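Local structure of oxidoreductase, short-chain dehydrogenase/reductase family (Aeromonas hydrophila subsp. hydrophila, 3L6E) at residues 35-38 with 39-43; 62-65 with 66-70; 111-114 with 115-119. The protein probably acts as a nucleotide-binding oxidoreductase of the short-chain dehydrogenase/reductase family, perhaps reducing 3-dehydrosphinganine in sphingolipid metabolism. All coordinates share one frame; numbering follows the deposited sequence.

Interaction 1 (35-38 with 39-43); sequences RRYQ and RLQQQ. Unlike the reference sequence in segment 39-43: Gln42 (reference Glu). With SO4 (sulfate ion), chain C.
Arg36 is the N-cap of the helix that takes in 37-43: its carbonyl O receives only weak bonds from Arg39 N and Leu40 N, both 3.3 Å, and the regular i to i+4 ladder sets in with Gln41 N to Tyr37 O at 2.9 Å and Gln42 N to Gln38 O. One turn apart, the side chains of Arg36 and Arg39 run alongside each other and point the same way. Their guanidinium groups lie flat on one another, centres 3.8 Å apart and planes at 17°, with NH2 of Arg36 over the middle of the Arg39 group. Each of the two like-charged groups has its own acceptor, which probably eases their closeness: Gly12 O takes Arg39 NH1, and the sulfate, probably from the crystallisation liquor, sits at the edge of the Arg36 guanidinium. Arg36 NE reaches O1 of the sulfate at 2.7 Å and Arg36 NH1 reaches O4 at 2.8 Å. The bend at chi3 (-72°) turns that edge to the anion, leaving a flat face for Arg39. Arg35 contributes its backbone, N to sulfate O2 at 2.7 Å and nearly straight (172°). Gly12 N gives the sulfate a further bond. On another side of the helix, Gln41 NE2 lies obliquely against the Tyr37 ring, 3.9 Å from CE2, while Leu40 packs inward on Met32 and Val55. An anion held by the backbone N of Arg35 and the side chain of Arg36, after the second strand of a Rossmann fold and beside the glycine-rich loop, is consistent with the site for the adenosine 2'-phosphate of NADP(H) in related reductases.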
ATOM      1  N   ARG A  35      15.062  -9.209 -20.895  1.00 28.46           N
ATOM      2  CA  ARG A  35      16.011  -8.914 -21.975  1.00 29.15           C
ATOM      3  C   ARG A  35      17.270  -9.778 -21.894  1.00 28.21           C
ATOM      4  O   ARG A  35      17.951  -9.980 -22.896  1.00 28.64           O
ATOM      5  CB  ARG A  35      16.421  -7.443 -21.885  1.00 30.80           C
ATOM      6  CG  ARG A  35      15.853  -6.540 -22.952  1.00 41.33           C
ATOM      7  CD  ARG A  35      16.943  -6.111 -23.926  1.00 32.14           C
ATOM      8  NE  ARG A  35      17.151  -7.067 -25.015  1.00 41.32           N
ATOM      9  CZ  ARG A  35      17.890  -6.827 -26.099  1.00 33.06           C
ATOM     10  NH1 ARG A  35      18.508  -5.656 -26.257  1.00 41.11           N
ATOM     11  NH2 ARG A  35      18.011  -7.763 -27.031  1.00 41.21           N
ATOM     12  N   ARG A  36      17.571 -10.276 -20.698  1.00 27.37           N
ATOM     13  CA  ARG A  36      18.852 -10.920 -20.405  1.00 27.04           C
ATOM     14  C   ARG A  36      18.702 -12.414 -20.182  1.00 26.47           C
ATOM     15  O   ARG A  36      18.317 -12.856 -19.088  1.00 26.40           O
ATOM     16  CB  ARG A  36      19.498 -10.280 -19.169  1.00 27.71           C
ATOM     17  CG  ARG A  36      20.130  -8.926 -19.419  1.00 31.48           C
ATOM     18  CD  ARG A  36      20.566  -8.287 -18.111  1.00 29.36           C
ATOM     19  NE  ARG A  36      19.436  -7.823 -17.311  1.00 32.05           N
ATOM     20  CZ  ARG A  36      19.551  -7.249 -16.118  1.00 30.60           C
ATOM     21  NH1 ARG A  36      18.469  -6.843 -15.454  1.00 32.12           N
ATOM     22  NH2 ARG A  36      20.752  -7.077 -15.587  1.00 32.46           N
ATOM     23  N   TYR A  37      19.029 -13.184 -21.216  1.00 25.66           N
ATOM     24  CA  TYR A  37      18.774 -14.619 -21.249  1.00 25.23           C
ATOM     25  C   TYR A  37      19.479 -15.424 -20.141  1.00 26.96           C
ATOM     26  O   TYR A  37      18.923 -16.421 -19.637  1.00 26.84           O
ATOM     27  CB  TYR A  37      19.120 -15.182 -22.636  1.00 23.48           C
ATOM     28  CG  TYR A  37      20.589 -15.490 -22.829  1.00 23.23           C
ATOM     29  CD1 TYR A  37      21.492 -14.500 -23.237  1.00 21.99           C
ATOM     30  CD2 TYR A  37      21.083 -16.770 -22.577  1.00 22.50           C
ATOM     31  CE1 TYR A  37      22.862 -14.792 -23.392  1.00 23.06           C
ATOM     32  CE2 TYR A  37      22.447 -17.069 -22.725  1.00 23.09           C
ATOM     33  CZ  TYR A  37      23.326 -16.078 -23.134  1.00 21.83           C
ATOM     34  OH  TYR A  37      24.657 -16.396 -23.287  1.00 22.88           O
ATOM     35  N   GLN A  38      20.699 -15.004 -19.784  1.00 28.17           N
ATOM     36  CA  GLN A  38      21.516 -15.711 -18.781  1.00 29.19           C
ATOM     37  C   GLN A  38      20.809 -15.776 -17.437  1.00 30.14           C
ATOM     38  O   GLN A  38      20.827 -16.810 -16.759  1.00 30.75           O
ATOM     39  CB  GLN A  38      22.891 -15.058 -18.630  1.00 29.04           C
ATOM     40  CG  GLN A  38      23.833 -15.357 -19.783  1.00 24.91           C
ATOM     41  CD  GLN A  38      25.154 -14.591 -19.708  1.00 29.31           C
ATOM     42  OE1 GLN A  38      25.256 -13.543 -19.065  1.00 25.24           O
ATOM     43  NE2 GLN A  38      26.163 -15.109 -20.380  1.00 24.42           N
ATOM     44  N   ARG A  39      20.171 -14.665 -17.084  1.00 30.45           N
ATOM     45  CA  ARG A  39      19.375 -14.531 -15.869  1.00 30.92           C
ATOM     46  C   ARG A  39      18.044 -15.289 -15.921  1.00 30.81           C
ATOM     47  O   ARG A  39      17.572 -15.776 -14.902  1.00 31.04           O
ATOM     48  CB  ARG A  39      19.133 -13.048 -15.567  1.00 31.23           C
ATOM     49  CG  ARG A  39      20.364 -12.324 -15.019  1.00 41.67           C
ATOM     50  CD  ARG A  39      20.272 -10.817 -15.185  1.00 32.13           C
ATOM     51  NE  ARG A  39      21.447 -10.144 -14.631  1.00 41.75           N
ATOM     52  CZ  ARG A  39      21.439  -9.378 -13.539  1.00 33.05           C
ATOM     53  NH1 ARG A  39      20.309  -9.161 -12.872  1.00 41.51           N
ATOM     54  NH2 ARG A  39      22.564  -8.818 -13.121  1.00 41.82           N
ATOM     55  N   LEU A  40      17.430 -15.364 -17.098  1.00 30.12           N
ATOM     56  CA  LEU A  40      16.251 -16.204 -17.269  1.00 29.82           C
ATOM     57  C   LEU A  40      16.572 -17.703 -17.068  1.00 30.40           C
ATOM     58  O   LEU A  40      15.808 -18.416 -16.407  1.00 30.04           O
ATOM     59  CB  LEU A  40      15.555 -15.923 -18.613  1.00 28.94           C
ATOM     60  CG  LEU A  40      14.866 -14.551 -18.751  1.00 26.75           C
ATOM     61  CD1 LEU A  40      14.518 -14.201 -20.194  1.00 28.72           C
ATOM     62  CD2 LEU A  40      13.629 -14.419 -17.885  1.00 28.89           C
ATOM     63  N   GLN A  41      17.713 -18.157 -17.604  1.00 30.90           N
ATOM     64  CA  GLN A  41      18.145 -19.553 -17.476  1.00 31.40           C
ATOM     65  C   GLN A  41      18.481 -19.925 -16.033  1.00 31.94           C
ATOM     66  O   GLN A  41      18.156 -21.033 -15.577  1.00 31.36           O
ATOM     67  CB  GLN A  41      19.365 -19.848 -18.364  1.00 31.62           C
ATOM     68  CG  GLN A  41      19.093 -19.853 -19.873  1.00 33.64           C
ATOM     69  CD  GLN A  41      20.310 -20.272 -20.689  1.00 32.03           C
ATOM     70  OE1 GLN A  41      20.185 -20.976 -21.698  1.00 33.70           O
ATOM     71  NE2 GLN A  41      21.494 -19.862 -20.243  1.00 33.42           N
ATOM     72  N   GLN A  42      19.155 -19.006 -15.333  1.00 32.44           N
ATOM     73  CA  GLN A  42      19.554 -19.221 -13.940  1.00 32.33           C
ATOM     74  C   GLN A  42      18.289 -19.400 -13.091  1.00 31.21           C
ATOM     75  O   GLN A  42      18.266 -20.184 -12.150  1.00 30.77           O
ATOM     76  CB  GLN A  42      20.482 -18.081 -13.436  1.00 33.26           C
ATOM     77  CG  GLN A  42      19.947 -17.180 -12.301  1.00 42.96           C
ATOM     78  CD  GLN A  42      20.675 -15.813 -12.147  1.00 35.04           C
ATOM     79  OE1 GLN A  42      20.222 -14.947 -11.384  1.00 43.04           O
ATOM     80  NE2 GLN A  42      21.778 -15.617 -12.880  1.00 42.93           N
ATOM     81  N   GLN A  43      17.228 -18.684 -13.460  1.00 30.47           N
ATOM     82  CA  GLN A  43      15.955 -18.793 -12.779  1.00 29.46           C
ATOM     83  C   GLN A  43      15.225 -20.098 -13.139  1.00 28.75           C
ATOM     84  O   GLN A  43      14.549 -20.689 -12.289  1.00 28.12           O
ATOM     85  CB  GLN A  43      15.090 -17.569 -13.073  1.00 30.03           C
ATOM     86  CG  GLN A  43      15.578 -16.259 -12.450  1.00 33.10           C
ATOM     87  CD  GLN A  43      15.435 -16.214 -10.937  1.00 30.93           C
ATOM     88  OE1 GLN A  43      16.401 -16.473 -10.200  1.00 33.42           O
ATOM     89  NE2 GLN A  43      14.234 -15.869 -10.460  1.00 33.15           N
TER
HETATM   90  S   SO4 C 500      15.688  -7.979 -17.582  1.00 33.59           S
HETATM   91  O1  SO4 C 500      16.944  -8.683 -17.800  1.00 35.85           O
HETATM   92  O2  SO4 C 500      15.162  -7.447 -18.836  1.00 35.69           O
HETATM   93  O3  SO4 C 500      14.775  -8.981 -17.047  1.00 35.93           O
HETATM   94  O4  SO4 C 500      15.907  -6.874 -16.643  1.00 35.56           O

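Interaction 2 (62-65 with 66-70); sequences EDVD and VAFAA. Unlike the reference sequence in segment 62-65: Asp63 (reference Glu).
Val64 and Phe68, one helical turn apart, meet through their side chains: CG1 of Val64 lies 3.8 Å from CD2 of Phe68, and the two groups run alongside each other in the same direction. Chi1 of 173° sets CG1 opposite the backbone N of Val64, which carries this methyl on toward the next turn and the ring. The same edge of the ring also lies against the carbonyl of Val64, whose O is 3.3 Å from Phe68 CD2, close to the ring plane. That oxygen has its main partner in Phe68 N, at 3.1 Å, so it takes an N-H and borders an aromatic C-H edge as well. Around this pair the helix backbone repeats steadily. Val66 N bonds Glu62 O at 3.0 Å, Ala67 N bonds Asp63 O at 3.2 Å from well above the carbonyl plane, and Ala69 N bonds Asp65 O at 3.2 Å. Small groups rest on these carbonyls: CG2 of Val66 is 3.4 Å from Glu62 O, and the methyls of Ala67 and Ala69 sit over the oxygens of Asp63 and Asp65. Further out, helix 98-123 lies against Val64 and Phe68 through Leu114, Gln118 and Leu122, while Met33 of strand 29-34 meets Ala67 and Phe68. Asp65, at the margin of this apolar strip, sends OD1 to a hydrogen bond with Gln118 NE2. The chemistry is thus divided: dispersion contacts of valine and phenylalanine line the covered side of the helix, and at the edge of that strip one carboxylate-amide bond joins the two helices, giving the partly exposed carboxylate an N-H partner.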
ATOM      1  N   GLU A  62       5.910  -5.675 -32.178  1.00 44.16           N
ATOM      2  CA  GLU A  62       5.960  -7.064 -32.626  1.00 43.82           C
ATOM      3  C   GLU A  62       6.556  -7.975 -31.550  1.00 42.73           C
ATOM      4  O   GLU A  62       5.991  -9.022 -31.242  1.00 42.76           O
ATOM      5  CB  GLU A  62       6.690  -7.219 -33.976  1.00 44.53           C
ATOM      6  CG  GLU A  62       8.007  -6.451 -34.129  1.00 60.14           C
ATOM      7  CD  GLU A  62       7.808  -5.014 -34.592  1.00 45.19           C
ATOM      8  OE1 GLU A  62       8.347  -4.094 -33.932  1.00 60.25           O
ATOM      9  OE2 GLU A  62       7.109  -4.806 -35.610  1.00 60.26           O
ATOM     10  N   ASP A  63       7.675  -7.549 -30.967  1.00 41.64           N
ATOM     11  CA  ASP A  63       8.376  -8.298 -29.918  1.00 40.64           C
ATOM     12  C   ASP A  63       7.484  -8.588 -28.693  1.00 38.94           C
ATOM     13  O   ASP A  63       7.598  -9.637 -28.058  1.00 38.23           O
ATOM     14  CB  ASP A  63       9.647  -7.543 -29.493  1.00 41.27           C
ATOM     15  CG  ASP A  63      10.601  -7.269 -30.665  1.00 51.38           C
ATOM     16  OD1 ASP A  63      10.143  -6.842 -31.749  1.00 41.65           O
ATOM     17  OD2 ASP A  63      11.826  -7.464 -30.495  1.00 41.61           O
ATOM     18  N   VAL A  64       6.591  -7.653 -28.382  1.00 38.12           N
ATOM     19  CA  VAL A  64       5.633  -7.813 -27.282  1.00 37.14           C
ATOM     20  C   VAL A  64       4.567  -8.847 -27.644  1.00 36.57           C
ATOM     21  O   VAL A  64       4.222  -9.691 -26.822  1.00 36.14           O
ATOM     22  CB  VAL A  64       4.992  -6.464 -26.881  1.00 36.50           C
ATOM     23  CG1 VAL A  64       3.873  -6.659 -25.860  1.00 30.91           C
ATOM     24  CG2 VAL A  64       6.052  -5.534 -26.326  1.00 30.66           C
ATOM     25  N   ASP A  65       4.067  -8.760 -28.878  1.00 36.62           N
ATOM     26  CA  ASP A  65       3.091  -9.699 -29.430  1.00 36.55           C
ATOM     27  C   ASP A  65       3.579 -11.144 -29.342  1.00 35.37           C
ATOM     28  O   ASP A  65       2.834 -12.029 -28.912  1.00 35.10           O
ATOM     29  CB  ASP A  65       2.779  -9.354 -30.898  1.00 37.68           C
ATOM     30  CG  ASP A  65       1.937  -8.085 -31.053  1.00 42.80           C
ATOM     31  OD1 ASP A  65       1.004  -7.853 -30.252  1.00 38.71           O
ATOM     32  OD2 ASP A  65       2.192  -7.319 -32.010  1.00 38.97           O
ATOM     33  N   VAL A  66       4.833 -11.358 -29.746  1.00 34.28           N
ATOM     34  CA  VAL A  66       5.450 -12.680 -29.794  1.00 33.40           C
ATOM     35  C   VAL A  66       5.644 -13.255 -28.395  1.00 32.59           C
ATOM     36  O   VAL A  66       5.298 -14.410 -28.136  1.00 32.93           O
ATOM     37  CB  VAL A  66       6.801 -12.640 -30.577  1.00 33.72           C
ATOM     38  CG1 VAL A  66       7.545 -13.965 -30.481  1.00 33.80           C
ATOM     39  CG2 VAL A  66       6.563 -12.283 -32.054  1.00 33.86           C
ATOM     40  N   ALA A  67       6.178 -12.433 -27.495  1.00 31.32           N
ATOM     41  CA  ALA A  67       6.472 -12.849 -26.129  1.00 30.18           C
ATOM     42  C   ALA A  67       5.208 -13.234 -25.360  1.00 28.84           C
ATOM     43  O   ALA A  67       5.228 -14.180 -24.579  1.00 28.61           O
ATOM     44  CB  ALA A  67       7.238 -11.744 -25.381  1.00 30.24           C
ATOM     45  N   PHE A  68       4.123 -12.491 -25.571  1.00 27.43           N
ATOM     46  CA  PHE A  68       2.875 -12.773 -24.879  1.00 26.73           C
ATOM     47  C   PHE A  68       2.181 -14.017 -25.430  1.00 26.88           C
ATOM     48  O   PHE A  68       1.533 -14.747 -24.668  1.00 27.50           O
ATOM     49  CB  PHE A  68       1.949 -11.544 -24.868  1.00 26.68           C
ATOM     50  CG  PHE A  68       2.161 -10.632 -23.674  1.00 29.16           C
ATOM     51  CD1 PHE A  68       1.387 -10.773 -22.526  1.00 27.13           C
ATOM     52  CD2 PHE A  68       3.136  -9.640 -23.695  1.00 26.98           C
ATOM     53  CE1 PHE A  68       1.576  -9.938 -21.408  1.00 29.16           C
ATOM     54  CE2 PHE A  68       3.337  -8.797 -22.595  1.00 29.47           C
ATOM     55  CZ  PHE A  68       2.557  -8.943 -21.443  1.00 27.17           C
ATOM     56  N   ALA A  69       2.356 -14.267 -26.735  1.00 25.93           N
ATOM     57  CA  ALA A  69       1.823 -15.444 -27.410  1.00 26.37           C
ATOM     58  C   ALA A  69       2.424 -16.743 -26.874  1.00 26.56           C
ATOM     59  O   ALA A  69       1.717 -17.740 -26.735  1.00 26.37           O
ATOM     60  CB  ALA A  69       2.026 -15.351 -28.938  1.00 26.23           C
ATOM     61  N   ALA A  70       3.726 -16.723 -26.582  1.00 26.44           N
ATOM     62  CA  ALA A  70       4.396 -17.868 -25.974  1.00 26.13           C
ATOM     63  C   ALA A  70       3.940 -18.056 -24.520  1.00 25.64           C
ATOM     64  O   ALA A  70       3.702 -19.190 -24.075  1.00 25.38           O
ATOM     65  CB  ALA A  70       5.921 -17.710 -26.060  1.00 26.53           C
TER

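Interaction 3 (111-114 with 115-119); sequences STIL and VAQQT
Val115 packs its CG2 methyl 3.3 Å from Ser111 O, the same carbonyl that takes the N-H of Val115 at 2.9 Å in a nearly straight bond (167°). This is the close-packed side of the helix. Next to it the methyl of Ala116 presses on the carbonyl of Thr112, CB to O 3.3 Å. Residues of the central sheet back this side: Val115 meets Val81 and His83, and Ala116 and Thr119 meet Leu130, while Phe158 and Leu162 of helix 145-165 also reach Ala116. Hydroxyls buried here turn back to the helix's own carbonyls. Ser111 OG bonds Ser107 O and Thr112 OG1 bonds Asn108 O. In the same way Thr119 OG1 reaches Val115 O at 2.7 Å, coming from one face of the carbonyl plane while Thr119 N approaches from the other, so two donors grip that oxygen. Leu114 and Gln118 form a separate flank, packed on helix 61-75, where CB of Gln118 comes to 3.2 Å from Leu114 O. Gln118, buried, accepts a bond from Arg121 NH2 at OE1. The solvent side is that of Gln117, with the partly exposed Ile113 at the border, touching Phe158. Beyond CG the chain of Gln117 is extended (chi2 171°), and this carries the amide along the flank of Ile113, where OE1 stands 3.4 Å from CG2. Nearer the backbone, CG of Gln117 is 3.3 Å from Ile113 O. In the topology of the chain, helix 98-123 connects strands 80-84 and 128-137, neighbours in the parallel sheet, as the right-handed crossover helices of the Rossmann fold do.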
ATOM      1  N   SER A 111       7.802   0.358 -23.075  1.00 24.93           N
ATOM      2  CA  SER A 111       7.545  -0.998 -22.613  1.00 23.02           C
ATOM      3  C   SER A 111       6.303  -0.951 -21.744  1.00 21.98           C
ATOM      4  O   SER A 111       5.433  -1.808 -21.866  1.00 22.10           O
ATOM      5  CB  SER A 111       8.747  -1.602 -21.870  1.00 23.12           C
ATOM      6  OG  SER A 111       8.856  -1.118 -20.535  1.00 24.27           O
ATOM      7  N   THR A 112       6.188   0.084 -20.911  1.00 21.00           N
ATOM      8  CA  THR A 112       5.037   0.173 -20.017  1.00 20.74           C
ATOM      9  C   THR A 112       3.733   0.256 -20.804  1.00 20.65           C
ATOM     10  O   THR A 112       2.770  -0.433 -20.480  1.00 20.04           O
ATOM     11  CB  THR A 112       5.141   1.321 -18.999  1.00 20.27           C
ATOM     12  OG1 THR A 112       6.267   1.101 -18.150  1.00 22.09           O
ATOM     13  CG2 THR A 112       3.903   1.372 -18.119  1.00 20.71           C
ATOM     14  N   ILE A 113       3.724   1.083 -21.841  1.00 21.69           N
ATOM     15  CA  ILE A 113       2.533   1.271 -22.692  1.00 22.38           C
ATOM     16  C   ILE A 113       2.148   0.020 -23.485  1.00 22.41           C
ATOM     17  O   ILE A 113       0.970  -0.332 -23.554  1.00 22.23           O
ATOM     18  CB  ILE A 113       2.692   2.491 -23.615  1.00 22.22           C
ATOM     19  CG1 ILE A 113       2.647   3.765 -22.762  1.00 33.80           C
ATOM     20  CG2 ILE A 113       1.592   2.518 -24.683  1.00 33.91           C
ATOM     21  CD1 ILE A 113       2.886   5.049 -23.509  1.00 22.44           C
ATOM     22  N   LEU A 114       3.143  -0.645 -24.062  1.00 23.10           N
ATOM     23  CA  LEU A 114       2.920  -1.837 -24.881  1.00 24.17           C
ATOM     24  C   LEU A 114       2.470  -3.045 -24.054  1.00 25.50           C
ATOM     25  O   LEU A 114       1.591  -3.796 -24.473  1.00 26.52           O
ATOM     26  CB  LEU A 114       4.174  -2.183 -25.677  1.00 24.35           C
ATOM     27  CG  LEU A 114       4.649  -1.223 -26.767  1.00 32.14           C
ATOM     28  CD1 LEU A 114       6.099  -1.521 -27.087  1.00 24.84           C
ATOM     29  CD2 LEU A 114       3.783  -1.293 -28.034  1.00 24.57           C
ATOM     30  N   VAL A 115       3.056  -3.224 -22.874  1.00 25.31           N
ATOM     31  CA  VAL A 115       2.610  -4.296 -21.990  1.00 25.31           C
ATOM     32  C   VAL A 115       1.159  -4.046 -21.555  1.00 24.76           C
ATOM     33  O   VAL A 115       0.343  -4.972 -21.502  1.00 25.14           O
ATOM     34  CB  VAL A 115       3.571  -4.466 -20.794  1.00 25.24           C
ATOM     35  CG1 VAL A 115       2.984  -5.380 -19.706  1.00 28.47           C
ATOM     36  CG2 VAL A 115       4.911  -4.997 -21.283  1.00 29.15           C
ATOM     37  N   ALA A 116       0.847  -2.791 -21.253  1.00 23.69           N
ATOM     38  CA  ALA A 116      -0.474  -2.430 -20.776  1.00 23.04           C
ATOM     39  C   ALA A 116      -1.523  -2.693 -21.868  1.00 23.61           C
ATOM     40  O   ALA A 116      -2.547  -3.312 -21.598  1.00 23.11           O
ATOM     41  CB  ALA A 116      -0.500  -0.992 -20.337  1.00 22.69           C
ATOM     42  N   GLN A 117      -1.235  -2.268 -23.100  1.00 24.34           N
ATOM     43  CA  GLN A 117      -2.176  -2.440 -24.216  1.00 26.07           C
ATOM     44  C   GLN A 117      -2.358  -3.894 -24.579  1.00 26.88           C
ATOM     45  O   GLN A 117      -3.460  -4.323 -24.902  1.00 27.68           O
ATOM     46  CB  GLN A 117      -1.718  -1.682 -25.462  1.00 26.31           C
ATOM     47  CG  GLN A 117      -1.803  -0.200 -25.318  1.00 29.17           C
ATOM     48  CD  GLN A 117      -1.160   0.538 -26.460  1.00 27.03           C
ATOM     49  OE1 GLN A 117      -1.219   1.766 -26.507  1.00 29.86           O
ATOM     50  NE2 GLN A 117      -0.554  -0.198 -27.401  1.00 29.26           N
ATOM     51  N   GLN A 118      -1.263  -4.639 -24.553  1.00 27.32           N
ATOM     52  CA  GLN A 118      -1.304  -6.074 -24.759  1.00 28.65           C
ATOM     53  C   GLN A 118      -2.150  -6.762 -23.657  1.00 28.74           C
ATOM     54  O   GLN A 118      -2.874  -7.711 -23.936  1.00 28.78           O
ATOM     55  CB  GLN A 118       0.129  -6.623 -24.841  1.00 29.34           C
ATOM     56  CG  GLN A 118       0.263  -8.095 -25.199  1.00 30.83           C
ATOM     57  CD  GLN A 118       0.065  -8.411 -26.675  1.00 30.46           C
ATOM     58  OE1 GLN A 118      -0.388  -9.505 -27.018  1.00 31.55           O
ATOM     59  NE2 GLN A 118       0.409  -7.466 -27.557  1.00 31.24           N
ATOM     60  N   THR A 119      -2.078  -6.258 -22.424  1.00 28.85           N
ATOM     61  CA  THR A 119      -2.878  -6.785 -21.291  1.00 28.09           C
ATOM     62  C   THR A 119      -4.369  -6.451 -21.405  1.00 27.25           C
ATOM     63  O   THR A 119      -5.222  -7.269 -21.066  1.00 27.21           O
ATOM     64  CB  THR A 119      -2.341  -6.266 -19.923  1.00 28.21           C
ATOM     65  OG1 THR A 119      -0.950  -6.596 -19.800  1.00 20.60           O
ATOM     66  CG2 THR A 119      -3.124  -6.873 -18.741  1.00 20.07           C
TER

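From the N terminus, interaction 1 opens helix 37-47 directly after strand 29-34, interaction 2 lies early in helix 61-75 after strand 51-55, and interaction 3 lies in helix 98-123 after strand 80-84. Each closes only single helical turns, and the three follow in series, neither nesting nor crossing. Interaction 1 stands apart at the anion site, its centre about 17 Å from that of interaction 2 and 22 Å from that of interaction 3. Interactions 2 and 3 touch directly, joining two neighbouring helices. Met32 and Met33 of strand 29-34 face interactions 1 and 2 respectively, so that strand links the isolated contact to the helix pair.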